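Long-range contacts in gdp-l-fucose synthetase (Naegleria fowleri, PDB 6AQY), which probably makes GDP-L-fucose from GDP-4-keto-6-deoxy-D-mannose by epimerisation and NADPH-dependent reduction, as other GDP-L-fucose synthases do: residues Ile189-Phe194 and Pro259-Val264; Glu13-Pro18 and Asn253-Glu258; Ile19-Asp24 and Gly51-Leu56; Leu234-Tyr239 and Lys302-Ala307; Gly61-Ala66 and Val106-Asn111. One frame throughout, in Å; residues are numbered along the deposited sequence.

From the N terminus, residues 13-18 open the longest loop, which interaction 2 closes at 253-258, just beyond helix 240-253. Interaction 3 and interaction 5 are nested inside it, one after the other: the first sets 19-24 beside the start of strand 52-55, the second joins the turn before helix 66-76 to helix 98-118. Interaction 1 opens at 189-194 and closes at 259-264, so it crosses interaction 2 while pairing strands 184-194 and 260-262. Interaction 4, from 234-239 to 302-307, crosses both. Interactions 1 and 4 touch, as Gln236 bonds to Asn192 and Val264; interactions 3 and 4 lie on opposite sides of the chain's centre.

Interaction 1: Ile189-Phe194 and Pro259-Val264; sequences IPTNLF and PIMLCV
Ile189 and Pro190 pair in parallel with Met261 and Leu262, joining strand 260-262 to the middle of strand 184-194, just before its break, in the central sheet of the Rossmann-type domain. Three backbone bonds carry the pairing. The N of Ile189 donates to Ile260 O at 3.0 Å, and Ile189 O accepts from Leu262 N at 2.8 Å. Just past the regular strand, Thr191 N reaches Leu262 O at 2.9 Å. Pro190 falls between the two residues whose amides face strand 260-262, and its missing N-H therefore costs this pairing nothing; its CA instead makes a CH...O contact to Leu262 O at 3.4 Å.

One face of the sheet carries Ile189 and Met261. Ile189 CB lies 4.1 Å from Met261 SD, their side chains crossing at a slant, while Phe133 and Ile141 pack against this pair from nearby loops. The sulfur gets there because the methionine chain folds at its second torsion (chi2 -91°), which turns SD back over the neighbouring strand. Ile189 also runs alongside Pro259, pointing the same way, with CD1 against CB at 4.0 Å. Pro190 and Leu262 occupy the other face and meet loosely through their CB atoms. Beyond the paired residues the backbones part, and Asn192 turns to strand 234-239 on its other flank, where its ND2 holds Gln236 O. Where the chains separate, Thr191 stays close to Cys263, its OG1 resting 3.5 Å from Cys263 CB.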
# COMPACT_ATOMS: atom_id res chain seq x y z
N ILE A 189 13.29 12.49 0.34
CA ILE A 189 13.97 11.23 0.67
C ILE A 189 15.38 11.53 1.16
O ILE A 189 16.32 11.62 0.35
CB ILE A 189 14.04 10.28 -0.53
CG1 ILE A 189 12.75 10.31 -1.34
CG2 ILE A 189 14.37 8.85 -0.06
CD1 ILE A 189 12.82 9.47 -2.58
N PRO A 190 15.59 11.69 2.46
CA PRO A 190 16.94 11.92 2.96
C PRO A 190 17.73 10.63 3.00
O PRO A 190 17.19 9.58 3.34
CB PRO A 190 16.70 12.48 4.37
CG PRO A 190 15.42 11.90 4.76
CD PRO A 190 14.59 11.77 3.54
N THR A 191 19.01 10.72 2.67
CA THR A 191 19.89 9.55 2.54
C THR A 191 21.01 9.65 3.56
O THR A 191 21.81 10.59 3.52
CB THR A 191 20.49 9.45 1.14
OG1 THR A 191 19.44 9.44 0.15
CG2 THR A 191 21.38 8.19 1.03
N ASN A 192 21.05 8.68 4.47
CA ASN A 192 22.11 8.51 5.48
C ASN A 192 22.40 9.80 6.24
O ASN A 192 23.47 10.39 6.16
CB ASN A 192 23.41 8.02 4.83
CG ASN A 192 23.24 6.75 4.07
OD1 ASN A 192 22.65 5.80 4.57
ND2 ASN A 192 23.77 6.70 2.87
N LEU A 193 21.41 10.21 7.03
CA LEU A 193 21.61 11.38 7.86
C LEU A 193 22.49 11.02 9.06
O LEU A 193 22.46 9.90 9.58
CB LEU A 193 20.26 11.94 8.31
CG LEU A 193 19.28 12.37 7.22
CD1 LEU A 193 18.21 13.28 7.81
CD2 LEU A 193 19.98 13.05 6.05
N PHE A 194 23.28 12.01 9.50
CA PHE A 194 24.04 11.91 10.74
C PHE A 194 24.13 13.31 11.33
O PHE A 194 23.96 14.31 10.63
CB PHE A 194 25.46 11.36 10.53
CG PHE A 194 26.39 12.32 9.82
CD1 PHE A 194 26.38 12.40 8.44
CD2 PHE A 194 27.26 13.13 10.53
CE1 PHE A 194 27.23 13.29 7.78
CE2 PHE A 194 28.12 14.04 9.87
CZ PHE A 194 28.10 14.11 8.51
N PRO A 259 8.53 12.92 -5.21
CA PRO A 259 9.54 13.09 -4.15
C PRO A 259 10.85 13.63 -4.72
O PRO A 259 11.12 13.53 -5.91
CB PRO A 259 9.69 11.68 -3.56
CG PRO A 259 8.97 10.73 -4.52
CD PRO A 259 7.97 11.56 -5.28
N ILE A 260 11.65 14.26 -3.86
CA ILE A 260 12.98 14.74 -4.21
C ILE A 260 14.02 14.10 -3.28
O ILE A 260 13.88 14.14 -2.05
CB ILE A 260 13.06 16.29 -4.15
CG1 ILE A 260 14.45 16.78 -4.57
CG2 ILE A 260 12.71 16.81 -2.76
CD1 ILE A 260 14.50 18.23 -5.12
N MET A 261 15.06 13.51 -3.86
CA MET A 261 16.13 12.95 -3.04
C MET A 261 16.91 14.07 -2.37
O MET A 261 17.20 15.10 -3.00
CB MET A 261 17.11 12.13 -3.88
CG MET A 261 16.63 10.81 -4.33
SD MET A 261 17.07 9.56 -3.13
CE MET A 261 16.76 8.15 -4.16
N LEU A 262 17.23 13.87 -1.10
CA LEU A 262 18.16 14.73 -0.36
C LEU A 262 19.38 13.87 -0.04
O LEU A 262 19.32 13.02 0.85
CB LEU A 262 17.51 15.26 0.92
CG LEU A 262 16.12 15.89 0.90
CD1 LEU A 262 15.84 16.50 2.27
CD2 LEU A 262 15.97 16.93 -0.21
N CYS A 263 20.46 14.07 -0.79
CA CYS A 263 21.69 13.30 -0.59
C CYS A 263 22.86 14.07 -1.19
O CYS A 263 22.69 14.96 -2.01
CB CYS A 263 21.58 11.90 -1.22
SG CYS A 263 21.50 11.82 -3.04
N VAL A 264 24.07 13.70 -0.76
CA VAL A 264 25.28 14.27 -1.35
C VAL A 264 25.64 13.48 -2.60
O VAL A 264 25.17 12.36 -2.82
CB VAL A 264 26.44 14.29 -0.34
CG1 VAL A 264 26.01 14.90 0.97
CG2 VAL A 264 26.98 12.88 -0.12

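Interaction 2: Glu13-Pro18 and Asn253-Glu258; sequences EVSDQP and NYQSEE
Backbone bonds come first: Glu13 O accepts from Gln255 N at 2.6 Å, with a second, weak bond from Ser256 N, while Ser15 N donates to Asn253 O at 2.9 Å. Together they make a single bridge between Val14 and Tyr254, and Val14 CA adds a CH...O contact to Asn253 O.

Water adds two links. One molecule joins Glu13 OE1, Tyr254 OH and Ser256 OG, the last at 2.8 Å; the other donates to both Ser15 O and Asn253 OD1.

Among the side-chain polar bonds, Ser256 OG accepts from Glu258 N in an ST turn, and Tyr254 OH donates to Glu258 O at 2.6 Å. The remaining carboxylate oxygen of Glu13 pairs with Arg311, Asn253 ND2 is spent on Trp249 O, and Gln255 NE2 is bonded to Arg12 O.

In the side-chain packing, Pro18 runs alongside Asn253, its CB 3.5 Å from OD1. The extended Gln255 chain lies along the backbone of Val14 and Ser15, with OE1 near Ser15 CB.

The arrangement is an isolated beta bridge: an irregular N-terminal segment laid alongside the chain as it leaves helix 240-253 for strand 260-262.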
# COMPACT_ATOMS: atom_id res chain seq x y z
N GLU A 13 8.23 22.46 -11.61
CA GLU A 13 8.58 21.79 -10.36
C GLU A 13 8.80 22.77 -9.22
O GLU A 13 8.64 22.40 -8.05
CB GLU A 13 9.83 20.93 -10.56
CG GLU A 13 9.67 19.77 -11.50
CD GLU A 13 11.00 19.30 -12.07
OE1 GLU A 13 11.49 18.23 -11.63
OE2 GLU A 13 11.56 20.00 -12.95
N VAL A 14 9.17 24.02 -9.53
CA VAL A 14 9.39 25.07 -8.54
C VAL A 14 8.47 26.26 -8.82
O VAL A 14 8.00 26.47 -9.94
CB VAL A 14 10.86 25.54 -8.50
CG1 VAL A 14 11.71 24.51 -7.81
CG2 VAL A 14 11.37 25.85 -9.93
N SER A 15 8.21 27.05 -7.77
CA SER A 15 7.53 28.33 -7.93
C SER A 15 8.49 29.40 -8.44
O SER A 15 9.70 29.31 -8.24
CB SER A 15 6.92 28.79 -6.60
OG SER A 15 7.93 28.78 -5.60
N ASP A 16 7.95 30.42 -9.10
CA ASP A 16 8.81 31.45 -9.67
C ASP A 16 9.59 32.18 -8.57
O ASP A 16 10.80 32.39 -8.68
CB ASP A 16 8.00 32.46 -10.49
CG ASP A 16 7.45 31.88 -11.77
OD1 ASP A 16 7.68 30.69 -12.10
OD2 ASP A 16 6.78 32.66 -12.48
N GLN A 17 8.89 32.60 -7.52
CA GLN A 17 9.48 33.18 -6.33
C GLN A 17 9.35 32.21 -5.16
O GLN A 17 8.46 31.37 -5.15
CB GLN A 17 8.80 34.51 -5.95
CG GLN A 17 8.53 35.47 -7.08
CD GLN A 17 9.79 35.94 -7.77
OE1 GLN A 17 10.90 35.77 -7.26
NE2 GLN A 17 9.63 36.53 -8.96
N PRO A 18 10.22 32.31 -4.16
CA PRO A 18 10.03 31.50 -2.95
C PRO A 18 8.84 32.02 -2.15
O PRO A 18 8.47 33.20 -2.22
CB PRO A 18 11.33 31.70 -2.16
CG PRO A 18 12.30 32.33 -3.13
CD PRO A 18 11.45 33.12 -4.09
N ASN A 253 10.11 26.45 -2.15
CA ASN A 253 10.20 26.50 -3.62
C ASN A 253 9.57 25.34 -4.39
O ASN A 253 9.11 25.54 -5.52
CB ASN A 253 11.67 26.57 -4.07
CG ASN A 253 12.38 27.82 -3.59
OD1 ASN A 253 12.13 28.91 -4.10
ND2 ASN A 253 13.28 27.66 -2.63
N TYR A 254 9.60 24.14 -3.84
CA TYR A 254 9.34 22.91 -4.60
C TYR A 254 7.83 22.63 -4.62
O TYR A 254 7.21 22.46 -3.57
CB TYR A 254 10.14 21.76 -3.97
CG TYR A 254 10.11 20.43 -4.72
CD1 TYR A 254 10.72 20.28 -5.98
CD2 TYR A 254 9.48 19.33 -4.16
CE1 TYR A 254 10.68 19.07 -6.66
CE2 TYR A 254 9.44 18.10 -4.83
CZ TYR A 254 10.03 17.96 -6.08
OH TYR A 254 9.98 16.73 -6.73
N GLN A 255 7.25 22.59 -5.84
CA GLN A 255 5.81 22.43 -6.07
C GLN A 255 5.40 21.05 -6.56
O GLN A 255 4.20 20.77 -6.64
CB GLN A 255 5.32 23.42 -7.12
CG GLN A 255 5.69 24.77 -6.89
CD GLN A 255 5.07 25.69 -7.86
OE1 GLN A 255 4.61 26.77 -7.48
NE2 GLN A 255 5.05 25.31 -9.15
N SER A 256 6.35 20.24 -7.00
CA SER A 256 6.05 18.98 -7.63
C SER A 256 5.59 17.96 -6.58
O SER A 256 6.08 17.93 -5.46
CB SER A 256 7.28 18.48 -8.38
OG SER A 256 7.14 17.15 -8.79
N GLU A 257 4.65 17.11 -6.97
CA GLU A 257 4.27 16.05 -6.05
C GLU A 257 5.25 14.89 -6.07
O GLU A 257 5.19 14.03 -5.18
CB GLU A 257 2.85 15.60 -6.34
CG GLU A 257 2.66 14.71 -7.55
CD GLU A 257 1.21 14.36 -7.76
OE1 GLU A 257 0.35 14.93 -7.06
OE2 GLU A 257 0.93 13.48 -8.59
N GLU A 258 6.15 14.84 -7.04
CA GLU A 258 7.15 13.79 -7.05
C GLU A 258 8.10 13.99 -5.87
O GLU A 258 8.38 15.13 -5.50
CB GLU A 258 7.92 13.79 -8.36
CG GLU A 258 7.00 13.56 -9.52
CD GLU A 258 6.46 12.14 -9.56
OE1 GLU A 258 7.21 11.19 -9.22
OE2 GLU A 258 5.28 11.99 -9.92
O HOH W 1 9.62 16.63 -9.95
O HOH W 2 11.63 29.40 -6.57

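Interaction 3: Ile19-Asp24 and Gly51-Leu56; sequences ITLTQD and GKWVFL
Gly51 N donates to Gln23 OE1 at 3.2 Å, the one hydrogen bond between 19-24 and 51-56, at a corner of the Rossmann-type domain where the chain is about to enter strand 26-30 and its parallel neighbour 52-55 begins. The bond is nearly straight at hydrogen (163°), but the donor stands well above the plane of the side-chain carbonyl. Although the CB of Gln23 leads off from the glycine, the chain doubles back at its second torsion (chi2 -65°), and this bend returns OE1 to the Gly51 amide.

Backbone contact supports the bond. Thr22 O sits 3.4 Å from Gly51 CA, close enough for the two loops to rest on each other directly. Gly51 takes up backbone angles (phi 102°) at which a beta carbon would press against the carbonyl oxygen of the preceding residue, so the residue suits this conformation. Thr22 also shapes its own loop: its OG1 accepts from Asp24 N at 3.1 Å, forming an ST turn, and its backbone N is bonded to the carboxylate of Asp25.

Immediately after this corner the regular sheet takes over, Lys52 bonding through its backbone to Asp25 and Ile27. Trp53 faces helix 35-46, touching Val40 and Val44, and its NE1 is bonded to Lys50 O. Leu21, which also lies against Tyr80, touches the indole at its six-membered ring. The two side chains cross at about a right angle, and the leucine methyl CD1 meets Trp53 CZ2 at 4.0 Å.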
# COMPACT_ATOMS: atom_id res chain seq x y z
N ILE A 19 8.22 31.11 -1.41
CA ILE A 19 7.23 31.52 -0.43
C ILE A 19 7.92 32.33 0.66
O ILE A 19 8.98 31.95 1.16
CB ILE A 19 6.55 30.29 0.18
CG1 ILE A 19 5.77 29.52 -0.86
CG2 ILE A 19 5.64 30.70 1.28
CD1 ILE A 19 5.21 28.34 -0.30
N THR A 20 7.30 33.43 1.06
CA THR A 20 7.82 34.20 2.18
C THR A 20 6.91 33.90 3.36
O THR A 20 5.68 33.97 3.24
CB THR A 20 7.91 35.70 1.87
OG1 THR A 20 6.67 36.37 2.13
CG2 THR A 20 8.30 35.93 0.41
N LEU A 21 7.50 33.41 4.44
CA LEU A 21 6.74 33.14 5.64
C LEU A 21 6.57 34.44 6.40
O LEU A 21 7.45 35.30 6.39
CB LEU A 21 7.44 32.13 6.52
CG LEU A 21 7.46 30.69 6.06
CD1 LEU A 21 8.31 29.91 7.03
CD2 LEU A 21 6.06 30.15 6.02
N THR A 22 5.41 34.60 7.04
CA THR A 22 5.14 35.75 7.89
C THR A 22 5.03 35.30 9.33
O THR A 22 5.10 34.10 9.64
CB THR A 22 3.86 36.46 7.43
OG1 THR A 22 2.72 35.75 7.92
CG2 THR A 22 3.84 36.53 5.91
N GLN A 23 4.88 36.26 10.24
CA GLN A 23 4.74 35.88 11.63
C GLN A 23 3.41 35.18 11.91
O GLN A 23 3.32 34.41 12.87
CB GLN A 23 4.92 37.09 12.55
CG GLN A 23 6.32 37.72 12.48
CD GLN A 23 7.47 36.82 12.99
OE1 GLN A 23 7.30 35.62 13.25
NE2 GLN A 23 8.64 37.42 13.14
N ASP A 24 2.44 35.33 11.01
CA ASP A 24 1.17 34.64 11.14
C ASP A 24 1.23 33.19 10.69
O ASP A 24 0.25 32.46 10.87
CB ASP A 24 0.08 35.36 10.35
CG ASP A 24 -0.58 36.45 11.14
OD1 ASP A 24 -0.47 36.40 12.39
OD2 ASP A 24 -1.20 37.36 10.54
N GLY A 51 7.79 32.93 11.68
CA GLY A 51 6.66 32.05 11.93
C GLY A 51 6.73 31.35 13.28
O GLY A 51 7.76 31.31 13.95
N LYS A 52 5.58 30.82 13.69
CA LYS A 52 5.50 29.98 14.88
C LYS A 52 5.73 28.52 14.48
O LYS A 52 4.91 27.92 13.77
CB LYS A 52 4.15 30.12 15.57
CG LYS A 52 4.08 29.19 16.78
CD LYS A 52 2.79 29.28 17.58
CE LYS A 52 2.96 28.50 18.88
NZ LYS A 52 1.80 28.66 19.77
N TRP A 53 6.84 27.96 14.94
CA TRP A 53 7.25 26.58 14.66
C TRP A 53 6.93 25.70 15.86
O TRP A 53 7.35 26.01 16.98
CB TRP A 53 8.74 26.52 14.35
CG TRP A 53 9.05 27.14 13.05
CD1 TRP A 53 9.06 28.48 12.76
CD2 TRP A 53 9.35 26.46 11.83
NE1 TRP A 53 9.36 28.67 11.44
CE2 TRP A 53 9.54 27.45 10.84
CE3 TRP A 53 9.49 25.11 11.48
CZ2 TRP A 53 9.87 27.13 9.52
CZ3 TRP A 53 9.81 24.78 10.16
CH2 TRP A 53 10.00 25.80 9.20
N VAL A 54 6.19 24.62 15.62
CA VAL A 54 5.77 23.71 16.68
C VAL A 54 6.35 22.33 16.40
O VAL A 54 6.00 21.69 15.40
CB VAL A 54 4.24 23.65 16.81
CG1 VAL A 54 3.85 22.57 17.79
CG2 VAL A 54 3.70 25.01 17.25
N PHE A 55 7.23 21.87 17.29
CA PHE A 55 7.91 20.59 17.16
C PHE A 55 7.25 19.56 18.07
O PHE A 55 7.55 19.48 19.25
CB PHE A 55 9.39 20.75 17.48
CG PHE A 55 10.16 21.57 16.48
CD1 PHE A 55 10.73 20.97 15.35
CD2 PHE A 55 10.30 22.95 16.65
CE1 PHE A 55 11.43 21.73 14.41
CE2 PHE A 55 10.98 23.70 15.71
CZ PHE A 55 11.55 23.09 14.59
N LEU A 56 6.37 18.74 17.50
CA LEU A 56 5.68 17.72 18.27
C LEU A 56 6.62 16.60 18.67
O LEU A 56 7.55 16.25 17.94
CB LEU A 56 4.54 17.13 17.46
CG LEU A 56 3.43 18.08 17.04
CD1 LEU A 56 2.37 17.27 16.29
CD2 LEU A 56 2.89 18.74 18.31

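Interaction 4: Leu234-Tyr239 and Lys302-Ala307; sequences LRQFLY and KTSSNA. With SO4 (sulfate ion), chain G.
The guanidinium of Arg235 has Lys302 CB over one face and a sulfate ion at its edge, near the plane of the group. Arg235 NE donates to sulfate O1 at 2.6 Å, with a weak second bond from NH2 to the same oxygen. On the other flank NH1 turns back to Leu234 O at 2.9 Å, again within the guanidinium plane, and also reaches Gln299 O, which holds the flat group against rotation. Lys302 stretches past the arginine and then bends at its third torsion (chi3 -75°), bringing NZ to sulfate O2 at 2.8 Å.

Gln236 presents the second flat group. Its amide pairs with the backbone of Ser304 as another peptide would: OE1 accepts from Ser304 N at 3.1 Å on an in-plane lone pair, while NE2 donates to Ser304 O at 3.0 Å along a nearly straight line. NE2 also bonds to Val264 O, tying three parts of the chain together through one buried side chain. A water between Leu234 O and Lys302 N completes the polar bridging.

Sulfate probably comes from the crystallisation liquor, but its place between Arg235 and Lys302 is consistent with a phosphate-binding position. In relatives such as UDP-galactose 4-epimerase an arginine at the equivalent strand position binds the sugar-nucleotide diphosphate, so Arg235 and Lys302 may mark where the GDP-sugar phosphates sit.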
# COMPACT_ATOMS: atom_id res chain seq x y z
N LEU A 234 31.17 1.76 0.43
CA LEU A 234 31.07 3.19 0.19
C LEU A 234 29.62 3.66 0.36
O LEU A 234 28.69 3.04 -0.18
CB LEU A 234 31.53 3.56 -1.23
CG LEU A 234 33.01 3.50 -1.64
CD1 LEU A 234 33.59 2.13 -1.46
CD2 LEU A 234 33.17 3.91 -3.10
N ARG A 235 29.43 4.78 1.05
CA ARG A 235 28.10 5.33 1.27
C ARG A 235 28.14 6.84 1.17
O ARG A 235 29.15 7.48 1.47
CB ARG A 235 27.56 4.93 2.64
CG ARG A 235 27.35 3.44 2.80
CD ARG A 235 26.30 2.91 1.83
NE ARG A 235 25.94 1.53 2.14
CZ ARG A 235 26.53 0.46 1.61
NH1 ARG A 235 27.52 0.59 0.74
NH2 ARG A 235 26.13 -0.76 1.97
N GLN A 236 26.99 7.41 0.83
CA GLN A 236 26.83 8.86 0.78
C GLN A 236 26.17 9.31 2.07
O GLN A 236 25.09 8.85 2.42
CB GLN A 236 25.97 9.29 -0.42
CG GLN A 236 26.55 8.96 -1.77
CD GLN A 236 25.47 8.68 -2.78
OE1 GLN A 236 24.98 7.55 -2.89
NE2 GLN A 236 25.08 9.70 -3.53
N PHE A 237 26.85 10.19 2.80
CA PHE A 237 26.36 10.65 4.08
C PHE A 237 25.97 12.11 3.98
O PHE A 237 26.67 12.90 3.33
CB PHE A 237 27.40 10.47 5.18
CG PHE A 237 27.76 9.05 5.45
CD1 PHE A 237 26.97 8.28 6.29
CD2 PHE A 237 28.89 8.49 4.88
CE1 PHE A 237 27.30 6.96 6.56
CE2 PHE A 237 29.23 7.17 5.15
CZ PHE A 237 28.44 6.40 5.98
N LEU A 238 24.83 12.45 4.58
CA LEU A 238 24.29 13.80 4.55
C LEU A 238 24.23 14.31 5.98
O LEU A 238 23.63 13.68 6.85
CB LEU A 238 22.90 13.82 3.92
CG LEU A 238 22.30 15.21 3.73
CD1 LEU A 238 23.23 16.04 2.87
CD2 LEU A 238 20.91 15.09 3.10
N TYR A 239 24.91 15.43 6.22
CA TYR A 239 24.83 16.06 7.53
C TYR A 239 23.39 16.51 7.78
O TYR A 239 22.73 17.06 6.89
CB TYR A 239 25.81 17.23 7.56
CG TYR A 239 26.04 17.88 8.90
CD1 TYR A 239 25.93 17.15 10.08
CD2 TYR A 239 26.45 19.21 8.98
CE1 TYR A 239 26.16 17.74 11.30
CE2 TYR A 239 26.68 19.80 10.20
CZ TYR A 239 26.54 19.06 11.35
OH TYR A 239 26.79 19.66 12.55
N LYS A 302 25.76 1.53 -3.02
CA LYS A 302 24.31 1.63 -3.04
C LYS A 302 23.97 3.10 -3.34
O LYS A 302 23.43 3.84 -2.52
CB LYS A 302 23.72 1.14 -1.72
CG LYS A 302 22.22 0.91 -1.73
CD LYS A 302 21.67 0.67 -0.33
CE LYS A 302 22.00 -0.74 0.17
NZ LYS A 302 21.01 -1.19 1.20
N THR A 303 24.31 3.55 -4.54
CA THR A 303 24.29 4.98 -4.83
C THR A 303 22.88 5.48 -5.10
O THR A 303 22.13 4.85 -5.85
CB THR A 303 25.21 5.29 -6.02
OG1 THR A 303 26.58 5.15 -5.62
CG2 THR A 303 24.98 6.72 -6.51
N SER A 304 22.51 6.59 -4.47
CA SER A 304 21.30 7.32 -4.80
C SER A 304 21.67 8.60 -5.53
O SER A 304 22.80 9.09 -5.43
CB SER A 304 20.48 7.62 -3.55
OG SER A 304 21.33 7.91 -2.48
N SER A 305 20.72 9.14 -6.29
CA SER A 305 20.98 10.23 -7.23
C SER A 305 20.47 11.56 -6.71
O SER A 305 19.31 11.69 -6.31
CB SER A 305 20.32 9.93 -8.58
OG SER A 305 20.12 11.13 -9.30
N ASN A 306 21.34 12.56 -6.72
CA ASN A 306 20.97 13.92 -6.35
C ASN A 306 20.72 14.79 -7.57
O ASN A 306 20.70 16.01 -7.44
CB ASN A 306 22.04 14.54 -5.45
CG ASN A 306 23.32 14.84 -6.19
OD1 ASN A 306 23.79 14.04 -7.00
ND2 ASN A 306 23.89 16.01 -5.94
N ALA A 307 20.51 14.19 -8.75
CA ALA A 307 20.42 14.96 -9.98
C ALA A 307 19.31 16.02 -9.93
O ALA A 307 19.50 17.15 -10.37
CB ALA A 307 20.21 14.02 -11.17
S SO4 G . 23.04 -0.09 4.01
O1 SO4 G . 23.61 0.92 3.13
O2 SO4 G . 22.86 -1.33 3.26
O3 SO4 G . 23.95 -0.33 5.13
O4 SO4 G . 21.76 0.37 4.52
O HOH W 3 27.17 4.17 -1.98

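Interaction 5: Gly61-Ala66 and Val106-Asn111; sequences GDLRDA and VNMNNN
Leu63 and Arg64 occupy the middle of a type I turn from Asp62 to Asp65, which leads into helix 66-76 and lies against helix 98-118 at Met108 and Asn111. Asn111 ND2 donates to Leu63 O at 3.1 Å, almost straight and in the amide's own plane; Arg64 O lies close by, 2.9 Å from the same nitrogen. Next to it Asn111 OD1 rests against Ala66 CB. Met108 places its CG anti to the backbone N (chi1 168°), which brings this carbon to Leu63 CB at 3.6 Å, with SD alongside.

Within the turn, Asp62 OD1 takes both Arg64 N, as an Asx turn, and Arg64 NE at 3.0 Å on its syn lone pair. Arg64 NH2 adds a salt bridge to Asp62 OD2 at 2.9 Å, while NH1 pairs with Asp104 of helix 98-118. Asp65 caps helix 66-76 through Ala68 N. Further round helix 98-118, Asn110 bonds to Trp102 of the second subunit.

Arg64 lies between two carboxylates, which probably balance its charge and link the turn to helix 98-118. In this family an equivalent Asp-Leu pair commonly meets the cofactor adenine, so the bonds may help preset that site.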
# COMPACT_ATOMS: atom_id res chain seq x y z
N GLY A 61 1.05 13.39 21.97
CA GLY A 61 -0.13 12.67 21.52
C GLY A 61 0.16 11.55 20.54
O GLY A 61 1.11 11.59 19.76
N ASP A 62 -0.68 10.52 20.59
CA ASP A 62 -0.57 9.35 19.73
C ASP A 62 -1.20 9.64 18.37
O ASP A 62 -2.43 9.59 18.21
CB ASP A 62 -1.23 8.15 20.40
CG ASP A 62 -1.05 6.87 19.62
OD1 ASP A 62 -0.40 6.88 18.55
OD2 ASP A 62 -1.56 5.85 20.11
N LEU A 63 -0.35 9.93 17.38
CA LEU A 63 -0.81 10.29 16.04
C LEU A 63 -1.50 9.13 15.33
O LEU A 63 -2.16 9.36 14.31
CB LEU A 63 0.37 10.85 15.22
CG LEU A 63 1.02 12.09 15.88
CD1 LEU A 63 2.06 12.76 15.00
CD2 LEU A 63 0.01 13.13 16.39
N ARG A 64 -1.37 7.90 15.85
CA ARG A 64 -2.13 6.78 15.30
C ARG A 64 -3.62 6.91 15.55
O ARG A 64 -4.41 6.32 14.80
CB ARG A 64 -1.67 5.46 15.91
CG ARG A 64 -0.25 5.11 15.68
CD ARG A 64 0.06 3.82 16.38
NE ARG A 64 0.10 4.04 17.82
CZ ARG A 64 -0.03 3.08 18.73
NH1 ARG A 64 -0.21 1.83 18.36
NH2 ARG A 64 0.03 3.40 20.01
N ASP A 65 -4.01 7.62 16.60
CA ASP A 65 -5.41 7.81 16.97
C ASP A 65 -5.98 9.00 16.20
O ASP A 65 -5.40 10.08 16.23
CB ASP A 65 -5.56 8.05 18.47
CG ASP A 65 -7.01 8.27 18.90
OD1 ASP A 65 -7.90 7.55 18.43
OD2 ASP A 65 -7.26 9.19 19.71
N ALA A 66 -7.10 8.78 15.51
CA ALA A 66 -7.64 9.84 14.66
C ALA A 66 -8.05 11.07 15.48
O ALA A 66 -7.71 12.20 15.11
CB ALA A 66 -8.83 9.32 13.86
N VAL A 106 0.55 3.30 8.77
CA VAL A 106 -0.50 3.67 7.82
C VAL A 106 -1.61 4.45 8.52
O VAL A 106 -2.19 5.38 7.94
CB VAL A 106 -1.05 2.45 7.04
CG1 VAL A 106 -2.08 1.61 7.87
CG2 VAL A 106 -1.71 2.95 5.77
N ASN A 107 -1.92 4.11 9.79
CA ASN A 107 -2.93 4.87 10.52
C ASN A 107 -2.47 6.30 10.77
O ASN A 107 -3.22 7.25 10.50
CB ASN A 107 -3.28 4.18 11.84
CG ASN A 107 -4.19 3.01 11.65
OD1 ASN A 107 -5.02 3.01 10.76
ND2 ASN A 107 -4.05 2.01 12.48
N MET A 108 -1.26 6.48 11.31
CA MET A 108 -0.75 7.84 11.52
C MET A 108 -0.69 8.62 10.21
O MET A 108 -1.11 9.78 10.14
CB MET A 108 0.61 7.79 12.19
CG MET A 108 1.32 9.11 12.18
SD MET A 108 2.91 9.09 13.03
CE MET A 108 3.78 7.87 12.06
N ASN A 109 -0.18 7.99 9.15
CA ASN A 109 -0.08 8.68 7.87
C ASN A 109 -1.45 9.08 7.34
O ASN A 109 -1.61 10.18 6.79
CB ASN A 109 0.65 7.81 6.85
CG ASN A 109 2.11 7.69 7.13
OD1 ASN A 109 2.71 8.55 7.78
ND2 ASN A 109 2.71 6.58 6.69
N ASN A 110 -2.44 8.16 7.40
CA ASN A 110 -3.79 8.51 6.97
C ASN A 110 -4.32 9.68 7.78
O ASN A 110 -4.87 10.64 7.22
CB ASN A 110 -4.73 7.30 7.05
CG ASN A 110 -4.43 6.22 5.98
OD1 ASN A 110 -3.62 6.44 5.08
ND2 ASN A 110 -5.07 5.06 6.10
N ASN A 111 -4.14 9.65 9.10
CA ASN A 111 -4.62 10.72 9.97
C ASN A 111 -3.95 12.06 9.66
O ASN A 111 -4.62 13.08 9.49
CB ASN A 111 -4.41 10.34 11.43
CG ASN A 111 -5.24 9.15 11.85
OD1 ASN A 111 -6.24 8.83 11.20
ND2 ASN A 111 -4.87 8.52 12.96